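Local coordinates for protein carbohydrate binding module (Ruminococcus flavefaciens, PDB 4V1K) that probably binds plant cell-wall carbohydrate, as a module of the family 9 glycoside hydrolase Cel9A in the cellulosome of this bacterium, at residues A[55-60]-A[110-115]; A[28-33]-A[102-107]. All blocks are in the same frame, centred on the assembly; numbering follows the deposited sequence.

Contact 1 of 2, residues A[55-60]-A[110-115]; sequences GKYVGQ and IKFGVW
Y57 reaches across to 110-115, where its hydroxyl donates a hydrogen bond to the carbonyl oxygen of G113, with OH 2.8 Å from O and the acceptor at the ring's edge. The ring gets there because CG is anti to the backbone N (chi1 158°), which carries the phenol over to the neighbouring strand. F112 arrives from the opposite direction, its CE1 3.6 Å from CE1 of Y57. The two ring planes are almost parallel but slid apart, so that the rings barely overlap, and both side chains also touch I90 of the other sheet. G113 O has further company in a weak bond from Q60 N and a CA-H contact from G59, while G113 N gives a 2.8 Å bond to Q60 O.

W115 serves a different surface of the same strand pair. Its backbone N binds V58 O at 2.8 Å, and the indole lies over G59, whose CA sits 3.8 Å from the centroid of the five-membered ring in a CH-pi contact. A CB at G59 would probably collide with G113 O, which fits a glycine. The Q60 chain is extended beyond CG (chi2 176°) and presents OE1 to the indole edge; NE1 to OE1 is 3.0 Å, in the ring plane and on a lone pair of the amide oxygen. Amide and indole stand nearly perpendicular, at 86°, and G76 O takes the NE2 end, so both ends of the amide are bonded and its rotation is probably fixed. This is antiparallel strand pairing within one sheet of a beta-sandwich, consistent with the galactose-binding-like clan, with an aromatic pair facing the core.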
loop_
_atom_site.group_PDB
_atom_site.type_symbol
_atom_site.label_atom_id
_atom_site.label_comp_id
_atom_site.label_asym_id
_atom_site.label_seq_id
_atom_site.Cartn_x
_atom_site.Cartn_y
_atom_site.Cartn_z
ATOM N N GLY A 55 2.862 14.527 10.207
ATOM C CA GLY A 55 4.311 14.422 10.279
ATOM C C GLY A 55 4.879 13.319 9.412
ATOM O O GLY A 55 4.358 13.057 8.327
ATOM N N LYS A 56 5.974 12.709 9.873
ATOM C CA LYS A 56 6.682 11.720 9.073
ATOM C C LYS A 56 6.129 10.302 9.188
ATOM O O LYS A 56 5.838 9.799 10.289
ATOM C CB LYS A 56 8.175 11.696 9.398
ATOM C CG LYS A 56 8.952 12.632 8.487
ATOM C CD LYS A 56 10.456 12.495 8.659
ATOM C CE LYS A 56 10.970 13.212 9.877
ATOM N NZ LYS A 56 10.864 14.694 9.765
ATOM N N TYR A 57 6.026 9.692 8.028
ATOM C CA TYR A 57 5.813 8.253 7.830
ATOM C C TYR A 57 7.114 7.639 7.320
ATOM O O TYR A 57 7.761 8.217 6.459
ATOM C CB TYR A 57 4.713 8.034 6.766
ATOM C CG TYR A 57 4.723 6.685 6.055
ATOM C CD1 TYR A 57 4.045 5.577 6.582
ATOM C CD2 TYR A 57 5.410 6.509 4.858
ATOM C CE1 TYR A 57 4.069 4.351 5.938
ATOM C CE2 TYR A 57 5.459 5.278 4.208
ATOM C CZ TYR A 57 4.774 4.207 4.730
ATOM O OH TYR A 57 4.826 3.012 4.030
ATOM N N VAL A 58 7.442 6.447 7.813
ATOM C CA VAL A 58 8.515 5.628 7.270
ATOM C C VAL A 58 7.943 4.234 7.098
ATOM O O VAL A 58 7.342 3.676 8.020
ATOM C CB VAL A 58 9.731 5.553 8.192
ATOM C CG1 VAL A 58 10.842 4.715 7.561
ATOM C CG2 VAL A 58 10.247 6.939 8.545
ATOM N N GLY A 59 8.125 3.651 5.917
ATOM C CA GLY A 59 7.606 2.300 5.670
ATOM C C GLY A 59 7.970 1.780 4.298
ATOM O O GLY A 59 8.823 2.318 3.639
ATOM N N GLN A 60 7.336 0.681 3.909
ATOM C CA GLN A 60 7.620 -0.022 2.665
ATOM C C GLN A 60 6.360 -0.732 2.243
ATOM O O GLN A 60 5.539 -1.105 3.095
ATOM C CB GLN A 60 8.677 -1.127 2.873
ATOM C CG GLN A 60 10.081 -0.712 2.778
ATOM C CD GLN A 60 11.048 -1.805 3.076
ATOM O OE1 GLN A 60 11.325 -2.054 4.226
ATOM N NE2 GLN A 60 11.626 -2.416 2.045
ATOM N N ILE A 110 -1.872 -6.540 -1.831
ATOM C CA ILE A 110 -0.952 -5.446 -1.643
ATOM C C ILE A 110 -0.883 -5.151 -0.149
ATOM O O ILE A 110 -1.921 -5.119 0.545
ATOM C CB ILE A 110 -1.368 -4.192 -2.494
ATOM C CG1 ILE A 110 -0.361 -3.050 -2.358
ATOM C CG2 ILE A 110 -2.764 -3.671 -2.116
ATOM C CD1 ILE A 110 0.956 -3.301 -3.024
ATOM N N LYS A 111 0.333 -4.955 0.357
ATOM C CA LYS A 111 0.584 -4.735 1.801
ATOM C C LYS A 111 1.281 -3.380 2.036
ATOM O O LYS A 111 2.286 -3.064 1.389
ATOM C CB LYS A 111 1.398 -5.897 2.385
ATOM C CG LYS A 111 0.693 -7.246 2.260
ATOM C CD LYS A 111 0.679 -8.029 3.544
ATOM C CE LYS A 111 0.085 -9.395 3.333
ATOM N NZ LYS A 111 -0.771 -9.753 4.493
ATOM N N PHE A 112 0.702 -2.594 2.939
ATOM C CA PHE A 112 1.166 -1.245 3.312
ATOM C C PHE A 112 1.849 -1.355 4.665
ATOM O O PHE A 112 1.197 -1.568 5.703
ATOM C CB PHE A 112 -0.048 -0.307 3.360
ATOM C CG PHE A 112 0.221 1.066 3.923
ATOM C CD1 PHE A 112 1.147 1.909 3.332
ATOM C CD2 PHE A 112 -0.524 1.540 4.998
ATOM C CE1 PHE A 112 1.344 3.197 3.827
ATOM C CE2 PHE A 112 -0.318 2.809 5.502
ATOM C CZ PHE A 112 0.611 3.626 4.909
ATOM N N GLY A 113 3.169 -1.279 4.644
ATOM C CA GLY A 113 3.980 -1.414 5.848
ATOM C C GLY A 113 4.190 -0.055 6.514
ATOM O O GLY A 113 4.578 0.928 5.854
ATOM N N VAL A 114 3.941 0.001 7.818
ATOM C CA VAL A 114 4.159 1.210 8.609
ATOM C C VAL A 114 5.241 0.931 9.650
ATOM O O VAL A 114 4.986 0.303 10.689
ATOM C CB VAL A 114 2.851 1.701 9.313
ATOM C CG1 VAL A 114 3.092 3.053 9.986
ATOM C CG2 VAL A 114 1.715 1.835 8.316
ATOM N N TRP A 115 6.465 1.359 9.363
ATOM C CA TRP A 115 7.562 1.155 10.328
ATOM C C TRP A 115 7.569 2.224 11.431
ATOM O O TRP A 115 7.989 1.948 12.568
ATOM C CB TRP A 115 8.911 1.137 9.605
ATOM C CG TRP A 115 9.114 0.163 8.452
ATOM C CD1 TRP A 115 10.115 0.259 7.503
ATOM C CD2 TRP A 115 8.370 -1.027 8.115
ATOM N NE1 TRP A 115 10.033 -0.768 6.611
ATOM C CE2 TRP A 115 8.978 -1.572 6.949
ATOM C CE3 TRP A 115 7.232 -1.671 8.647
ATOM C CZ2 TRP A 115 8.517 -2.764 6.337
ATOM C CZ3 TRP A 115 6.784 -2.849 8.035
ATOM C CH2 TRP A 115 7.417 -3.363 6.874
#

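Contact 2 of 2, residues A[28-33]-A[102-107]; sequences FSYKDF and IQTQYG
I102 meets the phenol end of Y30, its CG2 methyl 3.6 Å from CZ and touching the hydroxyl as well, with the two side chains at about a right angle. Next, Q103 contributes its backbone: the carbonyl O approaches CD2 of Y30 to 3.4 Å, a buried oxygen with no hydrogen-bond partner in the model. The Q103 side chain turns back on its own segment, where OE1 accepts from Q105 N from above the amide plane. T104 follows; its OG1 lies between the backbone N and the carbonyl carbon (chi1 61°), which leaves CG2 anti to the carbonyl carbon and over one face of the Y30 ring, 4.2 Å from the centroid. The same threonine touches I35 and S37. At the far end G107 is joined through a water, which accepts from S29 OG at 2.8 Å and donates to G107 O at 2.7 Å.

Y30 OH is hydrogen-bonded to T63 OG1, so an alanine here would probably leave that threonine without its mate and open a gap between I102, T104 and I110. Residues 30-33 have helical backbone angles, with D32 N bonded to S29 O and F33 N to Y30 O. Thus the loop before strand 109-114 packs against the turn after strand 25-29, at the rim of a beta-sandwich.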
loop_
_atom_site.group_PDB
_atom_site.type_symbol
_atom_site.label_atom_id
_atom_site.label_comp_id
_atom_site.label_asym_id
_atom_site.label_seq_id
_atom_site.Cartn_x
_atom_site.Cartn_y
_atom_site.Cartn_z
ATOM N N PHE A 28 -4.490 -5.538 1.766
ATOM C CA PHE A 28 -5.706 -5.374 0.967
ATOM C C PHE A 28 -5.689 -6.350 -0.194
ATOM O O PHE A 28 -4.714 -6.426 -0.948
ATOM C CB PHE A 28 -5.853 -3.944 0.468
ATOM C CG PHE A 28 -5.805 -2.929 1.558
ATOM C CD1 PHE A 28 -6.969 -2.613 2.268
ATOM C CD2 PHE A 28 -4.608 -2.310 1.901
ATOM C CE1 PHE A 28 -6.936 -1.692 3.293
ATOM C CE2 PHE A 28 -4.584 -1.396 2.937
ATOM C CZ PHE A 28 -5.742 -1.097 3.622
ATOM N N SER A 29 -6.746 -7.151 -0.302
ATOM C CA SER A 29 -6.849 -8.135 -1.366
ATOM C C SER A 29 -7.061 -7.441 -2.722
ATOM O O SER A 29 -7.925 -6.562 -2.855
ATOM C CB SER A 29 -8.015 -9.129 -1.101
ATOM O OG SER A 29 -7.890 -9.822 0.147
ATOM N N TYR A 30 -6.297 -7.845 -3.742
ATOM C CA TYR A 30 -6.481 -7.258 -5.071
ATOM C C TYR A 30 -7.916 -7.460 -5.609
ATOM O O TYR A 30 -8.421 -6.596 -6.336
ATOM C CB TYR A 30 -5.470 -7.797 -6.061
ATOM C CG TYR A 30 -4.075 -7.207 -5.889
ATOM C CD1 TYR A 30 -3.822 -5.820 -6.112
ATOM C CD2 TYR A 30 -2.995 -8.026 -5.568
ATOM C CE1 TYR A 30 -2.538 -5.284 -5.979
ATOM C CE2 TYR A 30 -1.713 -7.499 -5.456
ATOM C CZ TYR A 30 -1.478 -6.140 -5.659
ATOM O OH TYR A 30 -0.186 -5.613 -5.563
ATOM N N LYS A 31 -8.565 -8.561 -5.241
ATOM C CA LYS A 31 -9.913 -8.799 -5.709
ATOM C C LYS A 31 -10.903 -7.685 -5.280
ATOM O O LYS A 31 -11.926 -7.453 -5.964
ATOM C CB LYS A 31 -10.409 -10.188 -5.285
ATOM C CG LYS A 31 -10.617 -10.369 -3.806
ATOM C CD LYS A 31 -11.315 -11.686 -3.503
ATOM C CE LYS A 31 -11.055 -12.138 -2.063
ATOM N NZ LYS A 31 -11.540 -13.537 -1.840
ATOM N N ASP A 32 -10.584 -6.964 -4.193
ATOM C CA ASP A 32 -11.442 -5.877 -3.728
ATOM C C ASP A 32 -11.461 -4.695 -4.704
ATOM O O ASP A 32 -12.435 -3.902 -4.706
ATOM C CB ASP A 32 -11.032 -5.356 -2.357
ATOM C CG ASP A 32 -11.289 -6.368 -1.198
ATOM O OD1 ASP A 32 -11.724 -7.499 -1.407
ATOM O OD2 ASP A 32 -11.036 -5.978 -0.039
ATOM N N PHE A 33 -10.412 -4.585 -5.528
ATOM C CA PHE A 33 -10.319 -3.493 -6.508
ATOM C C PHE A 33 -11.056 -3.786 -7.816
ATOM O O PHE A 33 -11.473 -2.863 -8.500
ATOM C CB PHE A 33 -8.861 -3.212 -6.870
ATOM C CG PHE A 33 -8.034 -2.646 -5.741
ATOM C CD1 PHE A 33 -7.459 -3.492 -4.785
ATOM C CD2 PHE A 33 -7.807 -1.280 -5.638
ATOM C CE1 PHE A 33 -6.704 -2.983 -3.740
ATOM C CE2 PHE A 33 -7.019 -0.770 -4.623
ATOM C CZ PHE A 33 -6.478 -1.609 -3.665
ATOM N N ILE A 102 3.324 -9.129 -10.404
ATOM C CA ILE A 102 2.276 -9.025 -9.358
ATOM C C ILE A 102 1.178 -10.089 -9.573
ATOM O O ILE A 102 0.664 -10.264 -10.720
ATOM C CB ILE A 102 1.682 -7.599 -9.256
ATOM C CG1 ILE A 102 2.727 -6.657 -8.636
ATOM C CG2 ILE A 102 0.387 -7.562 -8.446
ATOM C CD1 ILE A 102 2.364 -5.181 -8.606
ATOM N N GLN A 103 0.792 -10.724 -8.454
ATOM C CA GLN A 103 -0.261 -11.727 -8.475
ATOM C C GLN A 103 -1.542 -11.107 -7.928
ATOM O O GLN A 103 -1.692 -10.897 -6.728
ATOM C CB GLN A 103 0.138 -12.962 -7.641
ATOM C CG GLN A 103 -0.981 -13.991 -7.503
ATOM C CD GLN A 103 -1.418 -14.567 -8.833
ATOM O OE1 GLN A 103 -2.090 -13.892 -9.607
ATOM N NE2 GLN A 103 -1.086 -15.851 -9.084
ATOM N N THR A 104 -2.466 -10.772 -8.831
ATOM C CA THR A 104 -3.777 -10.245 -8.426
ATOM C C THR A 104 -4.837 -11.315 -8.170
ATOM O O THR A 104 -5.915 -11.019 -7.602
ATOM C CB THR A 104 -4.349 -9.269 -9.484
ATOM O OG1 THR A 104 -4.540 -9.933 -10.738
ATOM C CG2 THR A 104 -3.432 -8.083 -9.667
ATOM N N GLN A 105 -4.539 -12.549 -8.557
ATOM C CA GLN A 105 -5.485 -13.666 -8.458
ATOM C C GLN A 105 -5.232 -14.524 -7.215
ATOM O O GLN A 105 -4.194 -14.398 -6.539
ATOM C CB GLN A 105 -5.328 -14.561 -9.689
ATOM C CG GLN A 105 -5.411 -13.820 -11.029
ATOM C CD GLN A 105 -5.434 -14.752 -12.219
ATOM O OE1 GLN A 105 -6.300 -15.600 -12.329
ATOM N NE2 GLN A 105 -4.478 -14.590 -13.124
ATOM N N TYR A 106 -6.192 -15.403 -6.924
ATOM C CA TYR A 106 -6.010 -16.479 -5.927
ATOM C C TYR A 106 -5.703 -15.936 -4.514
ATOM O O TYR A 106 -5.047 -16.585 -3.718
ATOM C CB TYR A 106 -4.964 -17.531 -6.415
ATOM C CG TYR A 106 -5.267 -17.985 -7.820
ATOM C CD1 TYR A 106 -6.484 -18.618 -8.105
ATOM C CD2 TYR A 106 -4.370 -17.778 -8.877
ATOM C CE1 TYR A 106 -6.820 -19.002 -9.403
ATOM C CE2 TYR A 106 -4.690 -18.178 -10.179
ATOM C CZ TYR A 106 -5.913 -18.787 -10.442
ATOM O OH TYR A 106 -6.280 -19.150 -11.752
ATOM N N GLY A 107 -6.266 -14.765 -4.215
ATOM C CA GLY A 107 -6.139 -14.117 -2.908
ATOM C C GLY A 107 -4.921 -13.190 -2.769
ATOM O O GLY A 107 -4.614 -12.752 -1.650
HETATM O O HOH W 1 -6.299 -12.151 0.372
#

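Read from the N terminus, the chain passes 28-33, then 55-60, then 102-107 and finally 110-115, so the two contacts cross instead of nesting. Contact 2 closes a loop of 68 residues, and contact 1 closes one of 49 that begins inside the first and ends beyond it. Their centres lie about 20 Å apart, yet they meet at I110: its O is probably hydrogen-bonded to F28 N at 2.9 Å, and its CB packs against Y30 OH. Strand 109-114 thus runs between strands 25-29 and 55-64 of one antiparallel sheet, with contact 1 pairing it on one side and contact 2 packing the loop that leads into it against the end of strand 25-29.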